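Local atomic coordinates of porin B (Pseudomonas putida, PDB entry 4GEY), a protein that probably forms a beta-barrel channel through the outer membrane that selectively takes up carbohydrates, with glucose bound in its pore. Residues D106-S109 with G114-S117; T132-K137 with S189-R194; F210-S215 with S259-D264; V240-V245 with P249-L254. The protein carries 2 engineered substitutions. All coordinates share one frame; numbering follows the deposited sequence.

Contact 1 of 4, residues D106-S109 with G114-S117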
loop_
_atom_site.group_PDB
_atom_site.type_symbol
_atom_site.label_atom_id
_atom_site.label_comp_id
_atom_site.label_asym_id
_atom_site.label_seq_id
_atom_site.Cartn_x
_atom_site.Cartn_y
_atom_site.Cartn_z
ATOM N N ASP A 106 13.910 -8.275 10.677
ATOM C CA ASP A 106 15.220 -8.578 11.224
ATOM C C ASP A 106 15.390 -8.219 12.692
ATOM O O ASP A 106 16.242 -8.793 13.354
ATOM C CB ASP A 106 16.316 -7.952 10.357
ATOM C CG ASP A 106 16.397 -8.583 8.979
ATOM O OD1 ASP A 106 15.951 -9.742 8.846
ATOM O OD2 ASP A 106 16.898 -7.931 8.031
ATOM N N ARG A 107 14.584 -7.289 13.209
ATOM C CA ARG A 107 14.658 -6.925 14.643
ATOM C C ARG A 107 13.304 -6.844 15.398
ATOM O O ARG A 107 13.196 -7.321 16.521
ATOM C CB ARG A 107 15.411 -5.604 14.844
ATOM C CG ARG A 107 16.880 -5.631 14.484
ATOM C CD ARG A 107 17.739 -6.465 15.450
ATOM N NE ARG A 107 18.571 -7.385 14.686
ATOM C CZ ARG A 107 19.891 -7.350 14.656
ATOM N NH1 ARG A 107 20.542 -6.460 15.384
ATOM N NH2 ARG A 107 20.562 -8.221 13.915
ATOM N N ILE A 108 12.291 -6.228 14.799
ATOM C CA ILE A 108 11.052 -5.937 15.522
ATOM C C ILE A 108 10.170 -7.154 15.811
ATOM O O ILE A 108 9.699 -7.334 16.936
ATOM C CB ILE A 108 10.207 -4.875 14.785
ATOM C CG1 ILE A 108 10.784 -3.478 15.008
ATOM C CG2 ILE A 108 8.769 -4.884 15.261
ATOM C CD1 ILE A 108 11.701 -3.061 13.927
ATOM N N SER A 109 9.958 -7.989 14.797
ATOM C CA SER A 109 8.991 -9.091 14.873
ATOM C C SER A 109 9.377 -10.273 15.749
ATOM O O SER A 109 10.531 -10.660 15.847
ATOM C CB SER A 109 8.690 -9.628 13.477
ATOM O OG SER A 109 7.888 -8.719 12.749
ATOM N N GLY A 114 5.104 -12.321 12.789
ATOM C CA GLY A 114 5.717 -11.102 12.314
ATOM C C GLY A 114 4.756 -9.942 12.328
ATOM O O GLY A 114 3.538 -10.134 12.354
ATOM N N GLN A 115 5.316 -8.738 12.307
ATOM C CA GLN A 115 4.546 -7.507 12.284
ATOM C C GLN A 115 3.597 -7.464 11.091
ATOM O O GLN A 115 3.940 -7.923 10.008
ATOM C CB GLN A 115 5.485 -6.298 12.217
ATOM C CG GLN A 115 4.764 -4.999 12.434
ATOM C CD GLN A 115 5.625 -3.812 12.198
ATOM O OE1 GLN A 115 6.840 -3.941 12.032
ATOM N NE2 GLN A 115 5.009 -2.628 12.173
ATOM N N PHE A 116 2.403 -6.919 11.286
ATOM C CA PHE A 116 1.466 -6.824 10.184
ATOM C C PHE A 116 1.890 -5.694 9.267
ATOM O O PHE A 116 2.129 -5.907 8.083
ATOM C CB PHE A 116 0.020 -6.665 10.679
ATOM C CG PHE A 116 -0.549 -7.918 11.242
ATOM C CD1 PHE A 116 -1.053 -8.896 10.407
ATOM C CD2 PHE A 116 -0.546 -8.144 12.611
ATOM C CE1 PHE A 116 -1.563 -10.084 10.920
ATOM C CE2 PHE A 116 -1.059 -9.320 13.137
ATOM C CZ PHE A 116 -1.569 -10.296 12.288
ATOM N N SER A 117 2.003 -4.499 9.830
ATOM C CA SER A 117 2.578 -3.371 9.121
ATOM C C SER A 117 4.096 -3.557 9.011
ATOM O O SER A 117 4.634 -4.608 9.364
ATOM C CB SER A 117 2.246 -2.054 9.835
ATOM O OG SER A 117 2.651 -0.929 9.065
#
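The carboxamide of Gln115 is the flat side-chain group that meets the other segment here: CG2 of Ile108 stands above the amide plane on one face, out beyond the oxygen, 3.9 Å from Gln115 OE1. That oxygen has its polar partner elsewhere, in the hydroxyl of Ser104, while NE2 makes a weak bond to Glu389, so the amide is fixed chiefly through its oxygen, with the methyl off beyond that end. The second flat group is the peptide joining Gly114 to Gln115. Its N-H points at the hydroxyl of Ser109, with Gln115 N to Ser109 OG at 2.6 Å and a nearly straight N-H...O angle of 164°. CA of Gly114 lies 3.3 Å from Ser109 OG, and CB of Gln115 3.5 Å from it.

Ser109 is the first residue to leave helical geometry at the end of helix 103-108. Its OG is anti to the carbonyl carbon (chi1 -73°), a setting from which it also bonds the carbonyl oxygen of Ser104. Replacing Ser109 by an alanine would probably leave the N-H of Gln115 without its acceptor and set the returning loop freer to drift from the helix end. The hydroxyl thus works in both directions, accepting from the loop and donating to the helix, and one small polar group couples the helix terminus to the segment leading toward strand 129-140.

Contact 2 of 4, residues T132-K137 with S189-R194; sequences TQMWIK and SQWALR
In the wall of the porin barrel, strand 129-140 meets strand 190-198 and the residue leading into it, Ser189; the two segments point the same way, 22° apart. The strands are not hydrogen-bonded neighbours, because strand 145-149 comes between them, and the gap widens from 5.0 Å between CA of Thr132 and CA of Ser189 to 9.3 Å between CA of Lys137 and CA of Arg194. At the narrow end Thr132 O lies 3.8 Å from Ser189 CB, beside a classic beta bulge in which Thr132 and Gln133 both face Ala94. Thr132 OG1 bonds the carbonyl of Pro187, a residue of the glucose pocket.

Midway the selenomethionine Met134 bends at its last torsion (chi3 74°), which carries CE across to within 3.8 Å of Trp191 CH2. At the wide end Lys137 CD meets Arg194 NH2 obliquely at 3.8 Å. The guanidinium is drawn to acids: NH2 to Asp146 and NH1 to Asp157. Lys137 NZ stays 5.0 Å from Arg194 NH1, and those two carboxylates probably offset the like charges. Only the Met134-Trp191 touch is apolar on both sides; at either end a carbon meets a polar atom, and the charge balance comes from outside the two strands.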
loop_
_atom_site.group_PDB
_atom_site.type_symbol
_atom_site.label_atom_id
_atom_site.label_comp_id
_atom_site.label_asym_id
_atom_site.label_seq_id
_atom_site.Cartn_x
_atom_site.Cartn_y
_atom_site.Cartn_z
ATOM N N THR A 132 5.382 -3.990 -13.654
ATOM C CA THR A 132 4.606 -3.388 -12.584
ATOM C C THR A 132 3.375 -2.676 -13.141
ATOM O O THR A 132 2.340 -2.602 -12.477
ATOM C CB THR A 132 5.521 -2.480 -11.711
ATOM O OG1 THR A 132 6.361 -3.315 -10.900
ATOM C CG2 THR A 132 4.729 -1.558 -10.809
ATOM N N GLN A 133 3.481 -2.193 -14.376
ATOM C CA GLN A 133 2.329 -1.667 -15.108
ATOM C C GLN A 133 2.498 -1.924 -16.592
ATOM O O GLN A 133 3.589 -1.740 -17.146
ATOM C CB GLN A 133 2.159 -0.153 -14.915
ATOM C CG GLN A 133 1.765 0.324 -13.525
ATOM C CD GLN A 133 1.786 1.843 -13.425
ATOM O OE1 GLN A 133 2.535 2.525 -14.141
ATOM N NE2 GLN A 133 0.950 2.382 -12.552
HETATM N N MSE A 134 1.410 -2.343 -17.229
HETATM C CA MSE A 134 1.333 -2.407 -18.685
HETATM C C MSE A 134 -0.123 -2.358 -19.087
HETATM O O MSE A 134 -0.814 -3.373 -19.087
HETATM C CB MSE A 134 1.965 -3.672 -19.240
HETATM C CG MSE A 134 1.940 -3.726 -20.766
HETATM SE SE MSE A 134 2.687 -5.416 -21.429
HETATM C CE MSE A 134 1.227 -6.656 -20.992
ATOM N N TRP A 135 -0.601 -1.169 -19.416
ATOM C CA TRP A 135 -2.005 -1.032 -19.693
ATOM C C TRP A 135 -2.358 0.046 -20.694
ATOM O O TRP A 135 -1.660 1.046 -20.839
ATOM C CB TRP A 135 -2.796 -0.854 -18.398
ATOM C CG TRP A 135 -2.355 0.238 -17.446
ATOM C CD1 TRP A 135 -1.754 0.064 -16.229
ATOM C CD2 TRP A 135 -2.537 1.652 -17.595
ATOM N NE1 TRP A 135 -1.537 1.281 -15.625
ATOM C CE2 TRP A 135 -2.009 2.270 -16.442
ATOM C CE3 TRP A 135 -3.077 2.456 -18.595
ATOM C CZ2 TRP A 135 -2.007 3.645 -16.266
ATOM C CZ3 TRP A 135 -3.071 3.822 -18.412
ATOM C CH2 TRP A 135 -2.538 4.400 -17.260
ATOM N N ILE A 136 -3.459 -0.193 -21.393
ATOM C CA ILE A 136 -4.011 0.760 -22.334
ATOM C C ILE A 136 -5.327 1.246 -21.745
ATOM O O ILE A 136 -6.009 0.508 -21.031
ATOM C CB ILE A 136 -4.206 0.110 -23.717
ATOM C CG1 ILE A 136 -4.773 1.103 -24.727
ATOM C CG2 ILE A 136 -5.090 -1.119 -23.618
ATOM C CD1 ILE A 136 -4.940 0.504 -26.109
ATOM N N LYS A 137 -5.667 2.498 -22.008
ATOM C CA LYS A 137 -6.866 3.090 -21.430
ATOM C C LYS A 137 -7.562 4.021 -22.417
ATOM O O LYS A 137 -6.903 4.804 -23.082
ATOM C CB LYS A 137 -6.496 3.860 -20.164
ATOM C CG LYS A 137 -7.640 4.654 -19.567
ATOM C CD LYS A 137 -7.314 5.078 -18.153
ATOM C CE LYS A 137 -6.689 6.436 -18.114
ATOM N NZ LYS A 137 -6.004 6.592 -16.811
ATOM N N SER A 189 1.957 -6.919 -10.703
ATOM C CA SER A 189 0.922 -6.719 -11.717
ATOM C C SER A 189 0.119 -7.995 -11.932
ATOM O O SER A 189 0.580 -9.087 -11.592
ATOM C CB SER A 189 1.519 -6.257 -13.045
ATOM O OG SER A 189 2.012 -7.362 -13.781
ATOM N N GLN A 190 -1.082 -7.831 -12.492
ATOM C CA GLN A 190 -2.009 -8.921 -12.805
ATOM C C GLN A 190 -2.858 -8.456 -13.968
ATOM O O GLN A 190 -3.061 -7.252 -14.155
ATOM C CB GLN A 190 -2.990 -9.179 -11.662
ATOM C CG GLN A 190 -2.401 -9.623 -10.364
ATOM C CD GLN A 190 -2.876 -8.760 -9.233
ATOM O OE1 GLN A 190 -2.866 -7.528 -9.327
ATOM N NE2 GLN A 190 -3.318 -9.397 -8.152
ATOM N N TRP A 191 -3.398 -9.404 -14.724
ATOM C CA TRP A 191 -4.324 -9.040 -15.777
ATOM C C TRP A 191 -5.559 -8.435 -15.135
ATOM O O TRP A 191 -6.084 -8.966 -14.154
ATOM C CB TRP A 191 -4.676 -10.253 -16.644
ATOM C CG TRP A 191 -3.573 -10.661 -17.570
ATOM C CD1 TRP A 191 -2.829 -11.797 -17.504
ATOM C CD2 TRP A 191 -3.076 -9.921 -18.696
ATOM N NE1 TRP A 191 -1.909 -11.824 -18.527
ATOM C CE2 TRP A 191 -2.036 -10.679 -19.269
ATOM C CE3 TRP A 191 -3.414 -8.695 -19.278
ATOM C CZ2 TRP A 191 -1.332 -10.256 -20.396
ATOM C CZ3 TRP A 191 -2.712 -8.274 -20.401
ATOM C CH2 TRP A 191 -1.684 -9.055 -20.948
ATOM N N ALA A 192 -6.014 -7.311 -15.667
ATOM C CA ALA A 192 -7.139 -6.622 -15.056
ATOM C C ALA A 192 -7.924 -5.776 -16.041
ATOM O O ALA A 192 -7.394 -5.312 -17.059
ATOM C CB ALA A 192 -6.670 -5.775 -13.921
ATOM N N LEU A 193 -9.204 -5.608 -15.723
ATOM C CA LEU A 193 -10.108 -4.743 -16.450
ATOM C C LEU A 193 -10.802 -3.840 -15.438
ATOM O O LEU A 193 -11.360 -4.315 -14.448
ATOM C CB LEU A 193 -11.139 -5.585 -17.200
ATOM C CG LEU A 193 -12.191 -4.826 -18.020
ATOM C CD1 LEU A 193 -11.520 -3.956 -19.083
ATOM C CD2 LEU A 193 -13.210 -5.784 -18.642
ATOM N N ARG A 194 -10.762 -2.536 -15.674
ATOM C CA ARG A 194 -11.382 -1.585 -14.757
ATOM C C ARG A 194 -12.269 -0.596 -15.507
ATOM O O ARG A 194 -11.788 0.138 -16.366
ATOM C CB ARG A 194 -10.314 -0.831 -13.949
ATOM C CG ARG A 194 -10.901 0.127 -12.934
ATOM C CD ARG A 194 -10.426 1.553 -13.144
ATOM N NE ARG A 194 -10.543 1.990 -14.529
ATOM C CZ ARG A 194 -10.039 3.130 -14.990
ATOM N NH1 ARG A 194 -9.394 3.943 -14.171
ATOM N NH2 ARG A 194 -10.178 3.453 -16.264
#

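Contact 3 of 4, residues F210-S215 with S259-D264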
loop_
_atom_site.group_PDB
_atom_site.type_symbol
_atom_site.label_atom_id
_atom_site.label_comp_id
_atom_site.label_asym_id
_atom_site.label_seq_id
_atom_site.Cartn_x
_atom_site.Cartn_y
_atom_site.Cartn_z
ATOM N N PHE A 210 -9.961 -8.419 -11.463
ATOM C CA PHE A 210 -8.528 -8.698 -11.451
ATOM C C PHE A 210 -8.283 -10.192 -11.369
ATOM O O PHE A 210 -8.864 -10.886 -10.526
ATOM C CB PHE A 210 -7.845 -8.018 -10.260
ATOM C CG PHE A 210 -7.885 -6.523 -10.312
ATOM C CD1 PHE A 210 -9.064 -5.833 -10.053
ATOM C CD2 PHE A 210 -6.746 -5.802 -10.607
ATOM C CE1 PHE A 210 -9.092 -4.451 -10.107
ATOM C CE2 PHE A 210 -6.775 -4.421 -10.668
ATOM C CZ PHE A 210 -7.946 -3.748 -10.417
ATOM N N GLU A 211 -7.443 -10.688 -12.267
ATOM C CA GLU A 211 -6.955 -12.042 -12.163
ATOM C C GLU A 211 -6.329 -12.164 -10.781
ATOM O O GLU A 211 -5.568 -11.297 -10.369
ATOM C CB GLU A 211 -5.904 -12.291 -13.236
ATOM C CG GLU A 211 -4.893 -13.350 -12.874
ATOM C CD GLU A 211 -3.673 -13.295 -13.756
ATOM O OE1 GLU A 211 -3.295 -12.175 -14.175
ATOM O OE2 GLU A 211 -3.099 -14.373 -14.035
ATOM N N GLN A 212 -6.680 -13.219 -10.054
ATOM C CA GLN A 212 -6.133 -13.448 -8.727
ATOM C C GLN A 212 -5.312 -14.741 -8.790
ATOM O O GLN A 212 -5.853 -15.840 -8.962
ATOM C CB GLN A 212 -7.258 -13.431 -7.671
ATOM C CG GLN A 212 -7.287 -14.544 -6.636
ATOM C CD GLN A 212 -6.057 -14.592 -5.751
ATOM O OE1 GLN A 212 -5.268 -13.642 -5.703
ATOM N NE2 GLN A 212 -5.879 -15.719 -5.049
ATOM N N ASN A 213 -3.995 -14.580 -8.698
ATOM C CA ASN A 213 -3.045 -15.625 -9.080
ATOM C C ASN A 213 -1.774 -15.540 -8.250
ATOM O O ASN A 213 -0.834 -14.859 -8.643
ATOM C CB ASN A 213 -2.691 -15.455 -10.564
ATOM C CG ASN A 213 -1.751 -16.540 -11.091
ATOM O OD1 ASN A 213 -1.189 -17.343 -10.336
ATOM N ND2 ASN A 213 -1.574 -16.557 -12.411
ATOM N N PRO A 214 -1.738 -16.249 -7.109
ATOM C CA PRO A 214 -0.641 -16.234 -6.125
ATOM C C PRO A 214 0.738 -16.479 -6.725
ATOM O O PRO A 214 1.725 -16.023 -6.155
ATOM C CB PRO A 214 -0.990 -17.389 -5.188
ATOM C CG PRO A 214 -2.449 -17.526 -5.295
ATOM C CD PRO A 214 -2.818 -17.166 -6.713
ATOM N N SER A 215 0.808 -17.177 -7.854
ATOM C CA SER A 215 2.092 -17.420 -8.492
ATOM C C SER A 215 2.767 -16.120 -8.963
ATOM O O SER A 215 3.981 -16.087 -9.169
ATOM C CB SER A 215 1.962 -18.428 -9.638
ATOM O OG SER A 215 1.641 -17.777 -10.853
ATOM N N SER A 259 -13.900 -11.815 -3.793
ATOM C CA SER A 259 -12.855 -12.630 -4.373
ATOM C C SER A 259 -13.353 -14.032 -4.606
ATOM O O SER A 259 -13.794 -14.689 -3.677
ATOM C CB SER A 259 -11.649 -12.670 -3.445
ATOM O OG SER A 259 -10.646 -13.529 -3.965
ATOM N N THR A 260 -13.247 -14.504 -5.842
ATOM C CA THR A 260 -13.855 -15.769 -6.220
ATOM C C THR A 260 -12.971 -16.985 -5.979
ATOM O O THR A 260 -13.339 -18.096 -6.328
ATOM C CB THR A 260 -14.316 -15.740 -7.686
ATOM O OG1 THR A 260 -13.174 -15.692 -8.557
ATOM C CG2 THR A 260 -15.195 -14.521 -7.931
ATOM N N ALA A 261 -11.809 -16.781 -5.377
ATOM C CA ALA A 261 -10.907 -17.898 -5.090
ATOM C C ALA A 261 -11.213 -18.569 -3.739
ATOM O O ALA A 261 -11.765 -17.940 -2.836
ATOM C CB ALA A 261 -9.463 -17.437 -5.153
ATOM N N LYS A 262 -10.864 -19.849 -3.612
ATOM C CA LYS A 262 -11.037 -20.570 -2.353
ATOM C C LYS A 262 -10.142 -19.984 -1.261
ATOM O O LYS A 262 -8.967 -19.732 -1.488
ATOM C CB LYS A 262 -10.688 -22.057 -2.520
ATOM C CG LYS A 262 -11.573 -22.843 -3.460
ATOM C CD LYS A 262 -11.183 -24.320 -3.507
ATOM N N ALA A 263 -10.706 -19.775 -0.077
ATOM C CA ALA A 263 -9.917 -19.426 1.101
ATOM C C ALA A 263 -10.196 -20.370 2.288
ATOM O O ALA A 263 -11.313 -20.902 2.435
ATOM C CB ALA A 263 -10.179 -17.997 1.497
ATOM N N ASP A 264 -9.185 -20.579 3.129
ATOM C CA ASP A 264 -9.353 -21.441 4.300
ATOM C C ASP A 264 -9.958 -20.693 5.481
ATOM O O ASP A 264 -9.647 -19.522 5.711
ATOM C CB ASP A 264 -8.026 -22.060 4.736
ATOM C CG ASP A 264 -7.593 -23.208 3.848
ATOM O OD1 ASP A 264 -8.422 -23.657 3.015
ATOM O OD2 ASP A 264 -6.428 -23.662 3.996
#
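Gln212 and Ala261 touch along the wall of the porin barrel, over strand 232-245, where strand 203-212 ends and the chain has just left strand 248-259. The close part is small and buried. CG of Gln212 rests 3.9 Å from CB of Ala261, and the same carbon lies 4.4 Å from Ser259 OG, so the aliphatic middle of the glutamine, bent at chi2 (62°), does the touching. Gln212 and Ser259 also both lie against Ile234 of the intervening strand. The backbones stay well apart, with CA of Gln212 and CA of Ala261 7.5 Å from each other. Only 80 Å² is buried in all.

Away from this point the contact opens to solvent. Thr260 and Lys262 flank Ala261 with exposed side chains, and the end of Lys262 could not be modelled beyond CD; Asp264 is exposed as well.

The other segment is, by contrast, firmly organised where it leaves its strand. Asn213 ND2 gives a nearly linear bond (174°) to Glu211 OE2 at 3.1 Å, reaching it from above the carboxylate plane. The oxygen of the same amide makes an Asx turn, accepting the N-H of Ser215 at 3.2 Å between Ser215 N and Asn213 OD1. From the same face of that amide, Ser215 OG donates a second bond to Asn213 OD1, 2.9 Å long.

Contact 4 of 4, residues V240-V245 with P249-L254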
loop_
_atom_site.group_PDB
_atom_site.type_symbol
_atom_site.label_atom_id
_atom_site.label_comp_id
_atom_site.label_asym_id
_atom_site.label_seq_id
_atom_site.Cartn_x
_atom_site.Cartn_y
_atom_site.Cartn_z
ATOM N N VAL A 240 -16.311 7.218 -5.358
ATOM C CA VAL A 240 -15.310 8.202 -4.954
ATOM C C VAL A 240 -15.852 9.621 -5.116
ATOM O O VAL A 240 -16.071 10.096 -6.233
ATOM C CB VAL A 240 -13.991 8.018 -5.737
ATOM C CG1 VAL A 240 -13.023 9.153 -5.463
ATOM C CG2 VAL A 240 -13.352 6.680 -5.398
ATOM N N TRP A 241 -16.080 10.285 -3.984
ATOM C CA TRP A 241 -16.607 11.648 -3.960
ATOM C C TRP A 241 -15.476 12.639 -3.648
ATOM O O TRP A 241 -14.779 12.493 -2.635
ATOM C CB TRP A 241 -17.692 11.745 -2.891
ATOM C CG TRP A 241 -18.397 13.071 -2.796
ATOM C CD1 TRP A 241 -18.660 13.936 -3.812
ATOM C CD2 TRP A 241 -18.939 13.668 -1.606
ATOM N NE1 TRP A 241 -19.347 15.029 -3.336
ATOM C CE2 TRP A 241 -19.524 14.893 -1.985
ATOM C CE3 TRP A 241 -18.987 13.283 -0.260
ATOM C CZ2 TRP A 241 -20.150 15.740 -1.064
ATOM C CZ3 TRP A 241 -19.615 14.120 0.651
ATOM C CH2 TRP A 241 -20.183 15.335 0.245
ATOM N N SER A 242 -15.295 13.638 -4.514
ATOM C CA SER A 242 -14.256 14.654 -4.326
ATOM C C SER A 242 -14.857 16.043 -4.256
ATOM O O SER A 242 -14.689 16.841 -5.174
ATOM C CB SER A 242 -13.253 14.620 -5.470
ATOM O OG SER A 242 -12.710 13.327 -5.634
ATOM N N PRO A 243 -15.557 16.344 -3.157
ATOM C CA PRO A 243 -16.198 17.656 -3.049
ATOM C C PRO A 243 -15.212 18.736 -2.598
ATOM O O PRO A 243 -14.081 18.431 -2.202
ATOM C CB PRO A 243 -17.216 17.433 -1.944
ATOM C CG PRO A 243 -16.529 16.444 -1.034
ATOM C CD PRO A 243 -15.704 15.551 -1.923
ATOM N N LYS A 244 -15.645 19.992 -2.662
ATOM C CA LYS A 244 -14.919 21.079 -2.019
ATOM C C LYS A 244 -15.647 21.419 -0.729
ATOM O O LYS A 244 -16.855 21.614 -0.732
ATOM C CB LYS A 244 -14.847 22.307 -2.917
ATOM C CG LYS A 244 -14.214 22.050 -4.280
ATOM C CD LYS A 244 -12.726 22.356 -4.296
ATOM C CE LYS A 244 -12.112 22.056 -5.671
ATOM N NZ LYS A 244 -12.089 20.592 -6.026
ATOM N N VAL A 245 -14.918 21.447 0.379
ATOM C CA VAL A 245 -15.495 21.852 1.649
ATOM C C VAL A 245 -14.815 23.156 2.003
ATOM O O VAL A 245 -13.597 23.186 2.170
ATOM C CB VAL A 245 -15.234 20.805 2.755
ATOM C CG1 VAL A 245 -16.007 21.157 4.021
ATOM C CG2 VAL A 245 -15.591 19.404 2.266
ATOM N N PRO A 249 -10.242 21.194 -1.141
ATOM C CA PRO A 249 -10.410 19.855 -1.717
ATOM C C PRO A 249 -10.440 18.713 -0.699
ATOM O O PRO A 249 -9.622 18.655 0.218
ATOM C CB PRO A 249 -9.168 19.704 -2.610
ATOM C CG PRO A 249 -8.158 20.621 -2.017
ATOM C CD PRO A 249 -8.939 21.788 -1.485
ATOM N N GLY A 250 -11.381 17.796 -0.888
ATOM C CA GLY A 250 -11.395 16.540 -0.163
ATOM C C GLY A 250 -11.625 15.374 -1.112
ATOM O O GLY A 250 -11.918 15.565 -2.293
ATOM N N GLU A 251 -11.497 14.161 -0.594
ATOM C CA GLU A 251 -11.785 12.961 -1.367
ATOM C C GLU A 251 -12.282 11.834 -0.458
ATOM O O GLU A 251 -11.594 11.416 0.469
ATOM C CB GLU A 251 -10.542 12.526 -2.141
ATOM C CG GLU A 251 -10.762 11.335 -3.047
ATOM C CD GLU A 251 -9.455 10.732 -3.523
ATOM O OE1 GLU A 251 -8.748 11.391 -4.318
ATOM O OE2 GLU A 251 -9.129 9.607 -3.087
ATOM N N TYR A 252 -13.485 11.350 -0.719
ATOM C CA TYR A 252 -14.065 10.306 0.113
ATOM C C TYR A 252 -14.360 9.069 -0.723
ATOM O O TYR A 252 -14.996 9.166 -1.763
ATOM C CB TYR A 252 -15.329 10.825 0.819
ATOM C CG TYR A 252 -15.055 12.047 1.668
ATOM C CD1 TYR A 252 -15.080 13.317 1.109
ATOM C CD2 TYR A 252 -14.738 11.933 3.015
ATOM C CE1 TYR A 252 -14.817 14.430 1.853
ATOM C CE2 TYR A 252 -14.474 13.055 3.779
ATOM C CZ TYR A 252 -14.516 14.299 3.184
ATOM O OH TYR A 252 -14.251 15.433 3.903
ATOM N N ARG A 253 -13.879 7.918 -0.264
ATOM C CA ARG A 253 -14.035 6.656 -0.979
ATOM C C ARG A 253 -14.800 5.658 -0.152
ATOM O O ARG A 253 -14.512 5.495 1.034
ATOM C CB ARG A 253 -12.678 6.012 -1.266
ATOM C CG ARG A 253 -11.723 6.842 -2.096
ATOM C CD ARG A 253 -10.602 5.979 -2.627
ATOM N NE ARG A 253 -9.762 6.715 -3.563
ATOM C CZ ARG A 253 -9.632 6.431 -4.854
ATOM N NH1 ARG A 253 -10.278 5.405 -5.388
ATOM N NH2 ARG A 253 -8.836 7.182 -5.605
ATOM N N LEU A 254 -15.749 4.973 -0.781
ATOM C CA LEU A 254 -16.424 3.854 -0.140
ATOM C C LEU A 254 -16.406 2.678 -1.110
ATOM O O LEU A 254 -16.790 2.823 -2.274
ATOM C CB LEU A 254 -17.855 4.223 0.261
ATOM C CG LEU A 254 -18.795 3.076 0.667
ATOM C CD1 LEU A 254 -18.515 2.551 2.065
ATOM C CD2 LEU A 254 -20.223 3.517 0.573
#
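Trp241 and Tyr252 run alongside each other in the same direction, the six-membered ring of Trp241 and the ring of Tyr252 inclined at 40° with centroids 5.9 Å apart. The closest atoms of the two rings are Trp241 CE3 and Tyr252 CD1, 4.1 Å from each other. Pro243 wedges against both: its CG stands 3.5 Å above the plane of the Trp241 ring, over the centre, while its CD meets the edge of the Tyr252 ring in plane, 3.8 Å from CD1. These residues belong to an antiparallel hairpin of the barrel wall, strands 232-245 and 248-259, in which Trp241 and Tyr252 form a hydrogen-bonded pair, Trp241 N to Tyr252 O at 2.7 Å and back. A detergent molecule touches Tyr252, consistent with a lipid-facing surface.

Val240 and Arg253, a non-hydrogen-bonded pair, occupy the other face. The arginine runs extended from CG to NE alongside the valine, bringing one face of its guanidinium onto Val240 CG2. Arg253 NE binds Glu251 OE2 at 3.0 Å in a salt bridge, and NH1 pairs with Glu238. A leucine in place of Arg253 would probably leave both glutamates without their cationic mate and strip Val240 CG2 of the guanidinium lying against it. Nearer the turn, Gly250 N donates to Pro243 O over 3.1 Å.

From the N terminus, contact 1 comes first, closing a loop of only four residues behind helix 103-108, before the chain enters strand 129-140. Contact 2 then closes a longer excursion of 51 residues that takes in strand 145-149 and helix 175-178. Contact 3 opens after contact 2 has closed and spans 43 residues; contact 4, which pairs the two arms of the hairpin 232-245 and 248-259 across three intervening residues, is nested inside it. None of them cross. Contacts 2 and 3 touch through the adjoining strands 190-198 and 203-212, where Trp191 N probably bonds Glu211 OE1. Contacts 2, 3 and 4 thus follow the barrel wall, while contact 1 lies across the chain's centre from contacts 2 and 4.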